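Local coordinates for protein cellulose 1,4-beta-cellobiosidase (Thermobifida fusca, PDB 4JJJ) that probably hydrolyses cellulose to release cellobiose, this chain being the glycoside hydrolase family 48 catalytic domain of a longer, multidomain enzyme, at residues A103-E108 and G383-P388; V123-D128 and D269-K274; K273-C278 and S292-L297. The protein carries 1 engineered substitution. All coordinates share one frame; numbering follows the deposited sequence.

Contact 1 (A103-E108 and G383-P388). With FE (Fe (III) ion), chain N; BGC (beta-D-glucopyranose), chain D; BGC (beta-D-glucopyranose), chain B.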
loop_
_atom_site.group_PDB
_atom_site.type_symbol
_atom_site.label_atom_id
_atom_site.label_comp_id
_atom_site.label_asym_id
_atom_site.label_seq_id
_atom_site.Cartn_x
_atom_site.Cartn_y
_atom_site.Cartn_z
ATOM N N ALA A 103 -2.874 -21.708 -9.459
ATOM C CA ALA A 103 -2.108 -20.888 -10.363
ATOM C C ALA A 103 -1.026 -21.761 -10.951
ATOM O O ALA A 103 -0.664 -22.794 -10.357
ATOM C CB ALA A 103 -1.505 -19.693 -9.632
ATOM N N THR A 104 -0.450 -21.315 -12.063
ATOM C CA THR A 104 0.775 -21.872 -12.608
ATOM C C THR A 104 1.944 -21.011 -12.249
ATOM O O THR A 104 1.908 -19.791 -12.447
ATOM C CB THR A 104 0.677 -22.042 -14.179
ATOM O OG1 THR A 104 -0.477 -22.877 -14.477
ATOM C CG2 THR A 104 1.985 -22.715 -14.690
ATOM N N TYR A 105 3.016 -21.607 -11.730
ATOM C CA TYR A 105 4.182 -20.836 -11.433
ATOM C C TYR A 105 4.813 -20.104 -12.619
ATOM O O TYR A 105 4.976 -20.684 -13.709
ATOM C CB TYR A 105 5.235 -21.749 -10.833
ATOM C CG TYR A 105 6.558 -21.120 -10.502
ATOM C CD1 TYR A 105 6.746 -20.368 -9.360
ATOM C CD2 TYR A 105 7.686 -21.314 -11.288
ATOM C CE1 TYR A 105 7.946 -19.772 -9.074
ATOM C CE2 TYR A 105 8.904 -20.777 -10.991
ATOM C CZ TYR A 105 9.106 -20.036 -9.874
ATOM O OH TYR A 105 10.349 -19.553 -9.566
ATOM N N ILE A 106 5.176 -18.841 -12.382
ATOM C CA ILE A 106 6.007 -18.078 -13.307
ATOM C C ILE A 106 7.117 -17.488 -12.450
ATOM O O ILE A 106 6.817 -16.820 -11.428
ATOM C CB ILE A 106 5.195 -16.949 -13.994
ATOM C CG1 ILE A 106 4.107 -17.493 -14.916
ATOM C CG2 ILE A 106 6.123 -16.025 -14.724
ATOM C CD1 ILE A 106 3.071 -16.483 -15.326
ATOM N N PRO A 107 8.369 -17.667 -12.794
ATOM C CA PRO A 107 9.405 -17.062 -11.927
ATOM C C PRO A 107 9.488 -15.584 -12.077
ATOM O O PRO A 107 9.310 -15.042 -13.166
ATOM C CB PRO A 107 10.703 -17.710 -12.454
ATOM C CG PRO A 107 10.383 -18.007 -13.837
ATOM C CD PRO A 107 8.999 -18.470 -13.890
ATOM N N GLU A 108 9.735 -14.870 -10.997
ATOM C CA GLU A 108 10.106 -13.477 -11.131
ATOM C C GLU A 108 11.509 -13.423 -11.714
ATOM O O GLU A 108 12.308 -14.326 -11.536
ATOM C CB GLU A 108 10.029 -12.745 -9.778
ATOM C CG GLU A 108 8.571 -12.847 -9.257
ATOM C CD GLU A 108 8.242 -12.132 -7.932
ATOM O OE1 GLU A 108 9.186 -11.321 -7.518
ATOM O OE2 GLU A 108 7.076 -12.426 -7.384
ATOM N N GLY A 383 12.031 -13.779 -5.508
ATOM C CA GLY A 383 10.785 -14.165 -6.223
ATOM C C GLY A 383 10.844 -15.349 -7.194
ATOM O O GLY A 383 9.915 -15.514 -7.983
ATOM N N SER A 384 11.794 -16.230 -6.964
ATOM C CA SER A 384 11.939 -17.459 -7.750
ATOM C C SER A 384 12.396 -18.613 -6.836
ATOM O O SER A 384 12.977 -19.585 -7.299
ATOM C CB SER A 384 12.854 -17.262 -8.924
ATOM O OG SER A 384 14.169 -16.872 -8.485
ATOM N N TYR A 385 12.119 -18.537 -5.533
ATOM C CA TYR A 385 12.521 -19.528 -4.565
ATOM C C TYR A 385 14.063 -19.785 -4.702
ATOM O O TYR A 385 14.455 -20.970 -4.694
ATOM C CB TYR A 385 11.704 -20.827 -4.636
ATOM C CG TYR A 385 10.205 -20.539 -4.482
ATOM C CD1 TYR A 385 9.668 -20.237 -3.270
ATOM C CD2 TYR A 385 9.369 -20.461 -5.590
ATOM C CE1 TYR A 385 8.313 -19.833 -3.159
ATOM C CE2 TYR A 385 8.034 -20.078 -5.488
ATOM C CZ TYR A 385 7.515 -19.777 -4.246
ATOM O OH TYR A 385 6.202 -19.419 -4.188
ATOM N N ASP A 386 14.833 -18.724 -4.872
ATOM C CA ASP A 386 16.260 -18.792 -5.130
ATOM C C ASP A 386 16.960 -19.071 -3.825
ATOM O O ASP A 386 16.399 -19.205 -2.776
ATOM C CB ASP A 386 16.773 -17.486 -5.709
ATOM C CG ASP A 386 17.917 -17.642 -6.675
ATOM O OD1 ASP A 386 18.544 -18.764 -6.689
ATOM O OD2 ASP A 386 18.042 -16.667 -7.496
ATOM N N THR A 387 18.272 -19.245 -3.958
ATOM C CA THR A 387 19.115 -19.595 -2.809
ATOM C C THR A 387 19.625 -18.362 -2.156
ATOM O O THR A 387 20.345 -17.539 -2.736
ATOM C CB THR A 387 20.329 -20.364 -3.385
ATOM O OG1 THR A 387 19.802 -21.568 -3.941
ATOM C CG2 THR A 387 21.319 -20.579 -2.195
ATOM N N PRO A 388 19.221 -18.122 -0.899
ATOM C CA PRO A 388 19.802 -16.972 -0.271
ATOM C C PRO A 388 21.209 -17.181 0.231
ATOM O O PRO A 388 21.577 -18.377 0.404
ATOM C CB PRO A 388 18.881 -16.742 0.919
ATOM C CG PRO A 388 17.836 -17.712 0.816
ATOM C CD PRO A 388 18.353 -18.850 -0.009
HETATM FE FE FE N . 20.049 -19.225 -8.162
HETATM C C2 BGC D . 0.081 -13.461 -14.506
HETATM C C3 BGC D . -0.970 -14.514 -14.831
HETATM C C4 BGC D . -0.659 -15.826 -14.065
HETATM C C5 BGC D . -0.511 -15.508 -12.575
HETATM C C6 BGC D . -0.033 -16.755 -11.757
HETATM C C1 BGC D . 0.105 -13.240 -12.995
HETATM O O2 BGC D . -0.322 -12.272 -15.158
HETATM O O3 BGC D . -0.921 -14.743 -16.259
HETATM O O4 BGC D . -1.752 -16.740 -14.163
HETATM O O5 BGC D . 0.493 -14.497 -12.421
HETATM O O6 BGC D . 1.284 -17.169 -12.121
HETATM C C2 BGC B . -2.628 -18.815 -14.790
HETATM C C3 BGC B . -2.669 -19.934 -15.854
HETATM C C4 BGC B . -2.861 -19.319 -17.248
HETATM C C5 BGC B . -1.839 -18.179 -17.499
HETATM C C6 BGC B . -1.852 -17.450 -18.845
HETATM C C1 BGC B . -1.623 -17.762 -15.179
HETATM O O2 BGC B . -2.324 -19.437 -13.588
HETATM O O3 BGC B . -3.786 -20.829 -15.586
HETATM O O4 BGC B . -2.400 -20.337 -18.239
HETATM O O5 BGC B . -2.052 -17.181 -16.436
HETATM O O6 BGC B . -0.566 -17.115 -19.374
HETATM O O HOH W 1 7.328 -16.178 -8.699
HETATM O O HOH W 2 14.491 -14.190 -9.612
HETATM O O HOH W 3 19.621 -17.778 -9.528
HETATM O O HOH W 4 21.985 -18.721 -6.942
HETATM O O HOH W 5 20.394 -17.402 -7.489
HETATM O O HOH W 6 20.686 -19.735 -6.359
#

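Contact 2 (V123-D128 and D269-K274). With BGC (beta-D-glucopyranose), chain C; BGC (beta-D-glucopyranose), chain D.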
loop_
_atom_site.group_PDB
_atom_site.type_symbol
_atom_site.label_atom_id
_atom_site.label_comp_id
_atom_site.label_asym_id
_atom_site.label_seq_id
_atom_site.Cartn_x
_atom_site.Cartn_y
_atom_site.Cartn_z
ATOM N N VAL A 123 6.939 -26.836 -11.439
ATOM C CA VAL A 123 7.095 -26.280 -10.108
ATOM C C VAL A 123 5.801 -26.513 -9.351
ATOM O O VAL A 123 4.758 -26.099 -9.801
ATOM C CB VAL A 123 7.440 -24.807 -10.195
ATOM C CG1 VAL A 123 7.264 -24.167 -8.842
ATOM C CG2 VAL A 123 8.842 -24.595 -10.716
ATOM N N PRO A 124 5.855 -27.258 -8.250
ATOM C CA PRO A 124 4.658 -27.507 -7.473
ATOM C C PRO A 124 4.031 -26.222 -6.870
ATOM O O PRO A 124 4.760 -25.396 -6.384
ATOM C CB PRO A 124 5.124 -28.460 -6.391
ATOM C CG PRO A 124 6.437 -28.979 -6.831
ATOM C CD PRO A 124 7.030 -28.013 -7.755
ATOM N N VAL A 125 2.729 -26.120 -7.019
ATOM C CA VAL A 125 1.866 -25.097 -6.404
ATOM C C VAL A 125 0.978 -25.797 -5.382
ATOM O O VAL A 125 0.365 -26.902 -5.596
ATOM C CB VAL A 125 1.089 -24.330 -7.472
ATOM C CG1 VAL A 125 0.165 -23.205 -6.969
ATOM C CG2 VAL A 125 2.097 -23.759 -8.474
ATOM N N GLY A 126 0.859 -25.133 -4.220
ATOM C CA GLY A 126 -0.003 -25.684 -3.182
ATOM C C GLY A 126 -1.479 -25.509 -3.380
ATOM O O GLY A 126 -1.939 -24.976 -4.415
ATOM N N GLN A 127 -2.229 -26.031 -2.438
ATOM C CA GLN A 127 -3.669 -25.909 -2.402
ATOM C C GLN A 127 -4.000 -24.548 -1.702
ATOM O O GLN A 127 -3.372 -24.150 -0.742
ATOM C CB GLN A 127 -4.284 -27.080 -1.629
ATOM C CG GLN A 127 -4.223 -28.385 -2.536
ATOM C CD GLN A 127 -4.896 -29.639 -1.946
ATOM O OE1 GLN A 127 -5.235 -29.667 -0.765
ATOM N NE2 GLN A 127 -5.064 -30.700 -2.781
ATOM N N ASP A 128 -4.989 -23.877 -2.249
ATOM C CA ASP A 128 -5.554 -22.724 -1.570
ATOM C C ASP A 128 -6.601 -23.129 -0.581
ATOM O O ASP A 128 -7.659 -23.629 -1.013
ATOM C CB ASP A 128 -6.227 -21.850 -2.695
ATOM C CG ASP A 128 -7.109 -20.694 -2.184
ATOM O OD1 ASP A 128 -7.379 -20.507 -0.996
ATOM O OD2 ASP A 128 -7.665 -19.989 -3.115
ATOM N N ASP A 269 1.945 -17.771 1.039
ATOM C CA ASP A 269 2.974 -17.756 -0.007
ATOM C C ASP A 269 2.309 -17.529 -1.395
ATOM O O ASP A 269 1.202 -18.004 -1.639
ATOM C CB ASP A 269 3.707 -19.114 0.003
ATOM C CG ASP A 269 4.815 -19.181 -1.019
ATOM O OD1 ASP A 269 5.927 -18.682 -0.705
ATOM O OD2 ASP A 269 4.558 -19.736 -2.101
ATOM N N LYS A 270 3.046 -16.893 -2.304
ATOM C CA LYS A 270 2.519 -16.564 -3.587
ATOM C C LYS A 270 1.846 -17.772 -4.244
ATOM O O LYS A 270 0.764 -17.654 -4.797
ATOM C CB LYS A 270 3.594 -16.009 -4.448
ATOM C CG LYS A 270 3.192 -15.408 -5.758
ATOM C CD LYS A 270 4.368 -14.919 -6.626
ATOM C CE LYS A 270 3.895 -14.363 -7.953
ATOM N NZ LYS A 270 5.052 -13.867 -8.716
ATOM N N TYR A 271 2.592 -18.886 -4.296
ATOM C CA TYR A 271 2.089 -20.072 -4.938
ATOM C C TYR A 271 1.755 -21.174 -3.923
ATOM O O TYR A 271 1.780 -22.394 -4.241
ATOM C CB TYR A 271 3.077 -20.569 -5.998
ATOM C CG TYR A 271 3.147 -19.660 -7.185
ATOM C CD1 TYR A 271 2.124 -19.638 -8.101
ATOM C CD2 TYR A 271 4.263 -18.777 -7.339
ATOM C CE1 TYR A 271 2.165 -18.725 -9.200
ATOM C CE2 TYR A 271 4.304 -17.882 -8.413
ATOM C CZ TYR A 271 3.229 -17.883 -9.310
ATOM O OH TYR A 271 3.355 -16.981 -10.393
ATOM N N PHE A 272 1.319 -20.777 -2.749
ATOM C CA PHE A 272 0.886 -21.633 -1.690
ATOM C C PHE A 272 1.939 -22.731 -1.390
ATOM O O PHE A 272 1.555 -23.834 -1.067
ATOM C CB PHE A 272 -0.516 -22.213 -2.001
ATOM C CG PHE A 272 -1.603 -21.153 -2.049
ATOM C CD1 PHE A 272 -2.209 -20.716 -0.876
ATOM C CD2 PHE A 272 -1.983 -20.573 -3.283
ATOM C CE1 PHE A 272 -3.120 -19.664 -0.986
ATOM C CE2 PHE A 272 -2.926 -19.561 -3.360
ATOM C CZ PHE A 272 -3.458 -19.081 -2.177
ATOM N N LYS A 273 3.196 -22.384 -1.515
ATOM C CA LYS A 273 4.249 -23.307 -1.040
ATOM C C LYS A 273 4.251 -23.396 0.431
ATOM O O LYS A 273 3.945 -22.455 1.181
ATOM C CB LYS A 273 5.586 -22.810 -1.415
ATOM C CG LYS A 273 5.892 -22.674 -2.864
ATOM C CD LYS A 273 6.106 -23.933 -3.601
ATOM C CE LYS A 273 7.130 -23.748 -4.737
ATOM N NZ LYS A 273 7.238 -25.102 -5.368
ATOM N N LYS A 274 4.726 -24.528 0.935
ATOM C CA LYS A 274 4.930 -24.613 2.348
ATOM C C LYS A 274 5.943 -23.563 2.799
ATOM O O LYS A 274 7.013 -23.350 2.179
ATOM C CB LYS A 274 5.529 -25.966 2.676
ATOM C CG LYS A 274 5.803 -26.257 4.153
ATOM C CD LYS A 274 6.328 -27.711 4.263
ATOM C CE LYS A 274 6.602 -28.113 5.694
ATOM N NZ LYS A 274 5.361 -28.424 6.462
HETATM C C2 BGC C . 2.666 -10.919 -9.705
HETATM C C3 BGC C . 2.467 -11.824 -10.903
HETATM C C4 BGC C . 1.073 -11.707 -11.493
HETATM C C5 BGC C . 0.680 -10.269 -11.711
HETATM C C6 BGC C . -0.728 -10.028 -12.108
HETATM C C1 BGC C . 2.241 -9.480 -10.090
HETATM O O2 BGC C . 3.993 -10.942 -9.197
HETATM O O3 BGC C . 2.730 -13.202 -10.523
HETATM O O4 BGC C . 1.152 -12.388 -12.792
HETATM O O5 BGC C . 0.881 -9.491 -10.490
HETATM O O6 BGC C . -0.973 -8.664 -12.397
HETATM C C2 BGC D . 0.081 -13.461 -14.506
HETATM C C3 BGC D . -0.970 -14.514 -14.831
HETATM C C4 BGC D . -0.659 -15.826 -14.065
HETATM C C5 BGC D . -0.511 -15.508 -12.575
HETATM C C6 BGC D . -0.033 -16.755 -11.757
HETATM C C1 BGC D . 0.105 -13.240 -12.995
HETATM O O2 BGC D . -0.322 -12.272 -15.158
HETATM O O3 BGC D . -0.921 -14.743 -16.259
HETATM O O4 BGC D . -1.752 -16.740 -14.163
HETATM O O5 BGC D . 0.493 -14.497 -12.421
HETATM O O6 BGC D . 1.284 -17.169 -12.121
#

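Contact 3 (K273-C278 and S292-L297)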
loop_
_atom_site.group_PDB
_atom_site.type_symbol
_atom_site.label_atom_id
_atom_site.label_comp_id
_atom_site.label_asym_id
_atom_site.label_seq_id
_atom_site.Cartn_x
_atom_site.Cartn_y
_atom_site.Cartn_z
ATOM N N LYS A 273 3.196 -22.384 -1.515
ATOM C CA LYS A 273 4.249 -23.307 -1.040
ATOM C C LYS A 273 4.251 -23.396 0.431
ATOM O O LYS A 273 3.945 -22.455 1.181
ATOM C CB LYS A 273 5.586 -22.810 -1.415
ATOM C CG LYS A 273 5.892 -22.674 -2.864
ATOM C CD LYS A 273 6.106 -23.933 -3.601
ATOM C CE LYS A 273 7.130 -23.748 -4.737
ATOM N NZ LYS A 273 7.238 -25.102 -5.368
ATOM N N LYS A 274 4.726 -24.528 0.935
ATOM C CA LYS A 274 4.930 -24.613 2.348
ATOM C C LYS A 274 5.943 -23.563 2.799
ATOM O O LYS A 274 7.013 -23.350 2.179
ATOM C CB LYS A 274 5.529 -25.966 2.676
ATOM C CG LYS A 274 5.803 -26.257 4.153
ATOM C CD LYS A 274 6.328 -27.711 4.263
ATOM C CE LYS A 274 6.602 -28.113 5.694
ATOM N NZ LYS A 274 5.361 -28.424 6.462
ATOM N N ILE A 275 5.634 -22.909 3.904
ATOM C CA ILE A 275 6.576 -21.945 4.454
ATOM C C ILE A 275 7.762 -22.548 5.125
ATOM O O ILE A 275 7.639 -23.496 5.942
ATOM C CB ILE A 275 5.911 -21.011 5.485
ATOM C CG1 ILE A 275 4.675 -20.332 4.899
ATOM C CG2 ILE A 275 6.972 -20.071 6.066
ATOM C CD1 ILE A 275 4.959 -19.365 3.785
ATOM N N GLY A 276 8.930 -22.070 4.771
ATOM C CA GLY A 276 10.122 -22.322 5.558
ATOM C C GLY A 276 11.168 -23.071 4.769
ATOM O O GLY A 276 10.886 -24.112 4.242
ATOM N N ASN A 277 12.358 -22.497 4.757
ATOM C CA ASN A 277 13.519 -23.033 4.010
ATOM C C ASN A 277 13.086 -23.453 2.602
ATOM O O ASN A 277 13.388 -24.524 2.073
ATOM C CB ASN A 277 14.125 -24.149 4.828
ATOM C CG ASN A 277 14.565 -23.644 6.221
ATOM O OD1 ASN A 277 15.283 -22.705 6.316
ATOM N ND2 ASN A 277 14.010 -24.203 7.284
ATOM N N CYS A 278 12.322 -22.558 1.956
ATOM C CA CYS A 278 11.655 -22.873 0.711
ATOM C C CYS A 278 12.607 -22.436 -0.355
ATOM O O CYS A 278 12.469 -21.328 -0.958
ATOM C CB CYS A 278 10.330 -22.119 0.622
ATOM S SG CYS A 278 9.290 -22.541 -0.795
ATOM N N SER A 292 1.153 -23.279 4.162
ATOM C CA SER A 292 1.587 -22.231 3.238
ATOM C C SER A 292 1.292 -20.813 3.823
ATOM O O SER A 292 1.546 -19.832 3.122
ATOM C CB SER A 292 0.901 -22.349 1.885
ATOM O OG SER A 292 -0.510 -22.393 2.022
ATOM N N ALA A 293 0.783 -20.729 5.057
ATOM C CA ALA A 293 0.582 -19.429 5.679
ATOM C C ALA A 293 1.774 -18.954 6.457
ATOM O O ALA A 293 2.226 -19.640 7.362
ATOM C CB ALA A 293 -0.656 -19.465 6.538
ATOM N N HIS A 294 2.251 -17.732 6.146
ATOM C CA HIS A 294 3.262 -16.984 6.930
ATOM C C HIS A 294 2.584 -16.061 7.944
ATOM O O HIS A 294 3.231 -15.621 8.870
ATOM C CB HIS A 294 4.245 -16.258 6.043
ATOM C CG HIS A 294 3.620 -15.395 5.012
ATOM N ND1 HIS A 294 2.842 -14.295 5.348
ATOM C CD2 HIS A 294 3.605 -15.490 3.671
ATOM C CE1 HIS A 294 2.434 -13.733 4.219
ATOM N NE2 HIS A 294 2.883 -14.433 3.188
ATOM N N TYR A 295 1.262 -15.829 7.757
ATOM C CA TYR A 295 0.506 -15.079 8.769
ATOM C C TYR A 295 0.949 -13.661 8.927
ATOM O O TYR A 295 0.591 -13.017 9.944
ATOM C CB TYR A 295 0.512 -15.820 10.109
ATOM C CG TYR A 295 -0.265 -17.114 10.075
ATOM C CD1 TYR A 295 -1.644 -17.139 9.973
ATOM C CD2 TYR A 295 0.440 -18.306 10.172
ATOM C CE1 TYR A 295 -2.320 -18.363 10.005
ATOM C CE2 TYR A 295 -0.194 -19.508 10.159
ATOM C CZ TYR A 295 -1.556 -19.539 10.155
ATOM O OH TYR A 295 -2.312 -20.747 10.158
ATOM N N LEU A 296 1.586 -13.089 7.918
ATOM C CA LEU A 296 1.898 -11.672 7.881
ATOM C C LEU A 296 1.116 -10.974 6.801
ATOM O O LEU A 296 0.551 -11.658 5.902
ATOM C CB LEU A 296 3.401 -11.485 7.626
ATOM C CG LEU A 296 4.298 -12.036 8.697
ATOM C CD1 LEU A 296 5.756 -11.881 8.277
ATOM C CD2 LEU A 296 4.104 -11.427 10.068
ATOM N N LEU A 297 1.001 -9.642 6.854
ATOM C CA LEU A 297 0.386 -8.853 5.756
ATOM C C LEU A 297 1.445 -8.661 4.670
ATOM O O LEU A 297 2.296 -7.760 4.802
ATOM C CB LEU A 297 -0.200 -7.541 6.209
ATOM C CG LEU A 297 -1.464 -7.721 7.034
ATOM C CD1 LEU A 297 -1.798 -6.464 7.752
ATOM C CD2 LEU A 297 -2.650 -7.896 5.997
#

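Contact 1 (A103-E108 and G383-P388)
The carbonyl oxygen G383 O is gripped twice where A103-E108 meets G383-P388. E108 N donates to it over 3.1 Å with an N-H...O angle of 158°, coming in above the carbonyl plane rather than along a lone pair. Water 1 supplies the second bond, 2.8 Å to G383 O, and spends its other proton on I106 O, so it bridges the two backbones. Both segments are irregular loops of the (α/α)6-barrel fold of family 48, and the first of them lines the glycan site. The side chain of E108, extended beyond CG, runs its CB and CG past the same carbonyl oxygen before OE2 reaches a salt bridge with K270. A second water joins the loops further along, donating to E108 O and accepting from S384 OG.

The aromatic part of the contact depends on Y105. With CG anti to the backbone N (chi1 178°), its ring is directed at the other loop, and Y105 OH lies 3.2 Å from S384 CA, which sits close to the ring plane. Its flank meets Y385, with Y105 CE1 3.6 Å from Y385 CE2. The two ring centroids are 5.9 Å apart and the planes are inclined at 38°, so this is an oblique pair, neither a stack nor a T. Y385 OH is held by D269.

On the substrate side, the backbone of T104 handles two adjoining glucose units: T104 N donates to O2 of the chain B glucose, and T104 O accepts from O6 of the chain D glucose at 2.7 Å. Beyond Y385, a ferric ion is bound by D386 OD1 at 2.2 Å and by four waters, while T387 N donates to that same OD1.

Contact 2 (V123-D128 and D269-K274)
This contact includes part of the glycan-binding site, and in it the type I beta turn D269-F272 is held against V123-D128. G126 N donates to Y271 O at 2.9 Å, with an N-H...O angle of 158°. D269 OD2 accepts from Y271 N, making an Asx turn, and from K273 N just beyond the turn, the two donors arriving from opposite faces of the carboxylate.

K273 bends at chi2 (-73°) and chi3, which carries NZ back to P124 O, 2.7 Å away on a lone pair in the carbonyl plane. The carbonyls of A281 and C284 accept from the same ammonium, so it joins three loop positions. On the apolar side, V125 CG1 lies 4.0 Å from Y271 CB, and one face of the F272 ring takes a CH-pi contact from D128, whose CA is 4.0 Å from the ring centroid and 14° off its normal.

Two side chains of the turn reach the glycan: K270 NZ bonds O2 of the chain C glucose at 3.1 Å, and Y271 OH donates to O6 of the chain D glucose over 2.7 Å, that oxygen lying in the plane of the tyrosine ring at its edge.

Contact 3 (K273-C278 and S292-L297)
Van der Waals packing centres on I275, whose CB points toward S292-L297. Its CG1 lies 3.5 Å from A293 O, and with CG1 anti to the carbonyl carbon (chi1 -54°) the chain bends on so that CD1 stands 3.5 Å from S292 O. The same methyl meets H294 CB at 3.9 Å and borders the imidazole at its edge near CD2, not over a face.

Weak C-H...O contacts form the second class. S292 CA approaches K273 O at 3.1 Å with an angle of 131° at the hydrogen, and S292 CB is equally near that oxygen. Both segments belong to the long irregular connection between helix 250-263 and strand 302-306 of the (α/α)6-barrel domain, here doubling back on itself. Backbone bonds of K274 with P285 and of I275 with D291 tie the first arm to the intervening chain, and the disulfide from C278 to C284 joins the end of the first arm to that chain.

Conventional hydrogen bonds act within the second arm and beyond it. H294 uses both ring nitrogens: NE2 bonds S319 O, while ND1 accepts from L296 N at 3.1 Å. That N-H...N angle is 161°, and the donor lies close to the imidazole plane.

In the fold
The loop 269-278 links all three contacts: contacts 2 and 3 share K273 and K274, and contact 1 reaches it through a tyrosine hydroxyl and a glutamate-lysine salt bridge. Contact 2 is mostly buried and combines backbone, ammonium and ring contacts; contact 3 is also buried but relies on apolar and C-H...O packing. Contact 1 is only partly buried, which fits its bridging waters and hydrated ferric ion. Contacts 1 and 2 both touch the chain D glucose, whereas contact 3 adjoins the start of the sugar-binding turn, S292 O lying 3.0 Å from D269 N in a probable hydrogen bond.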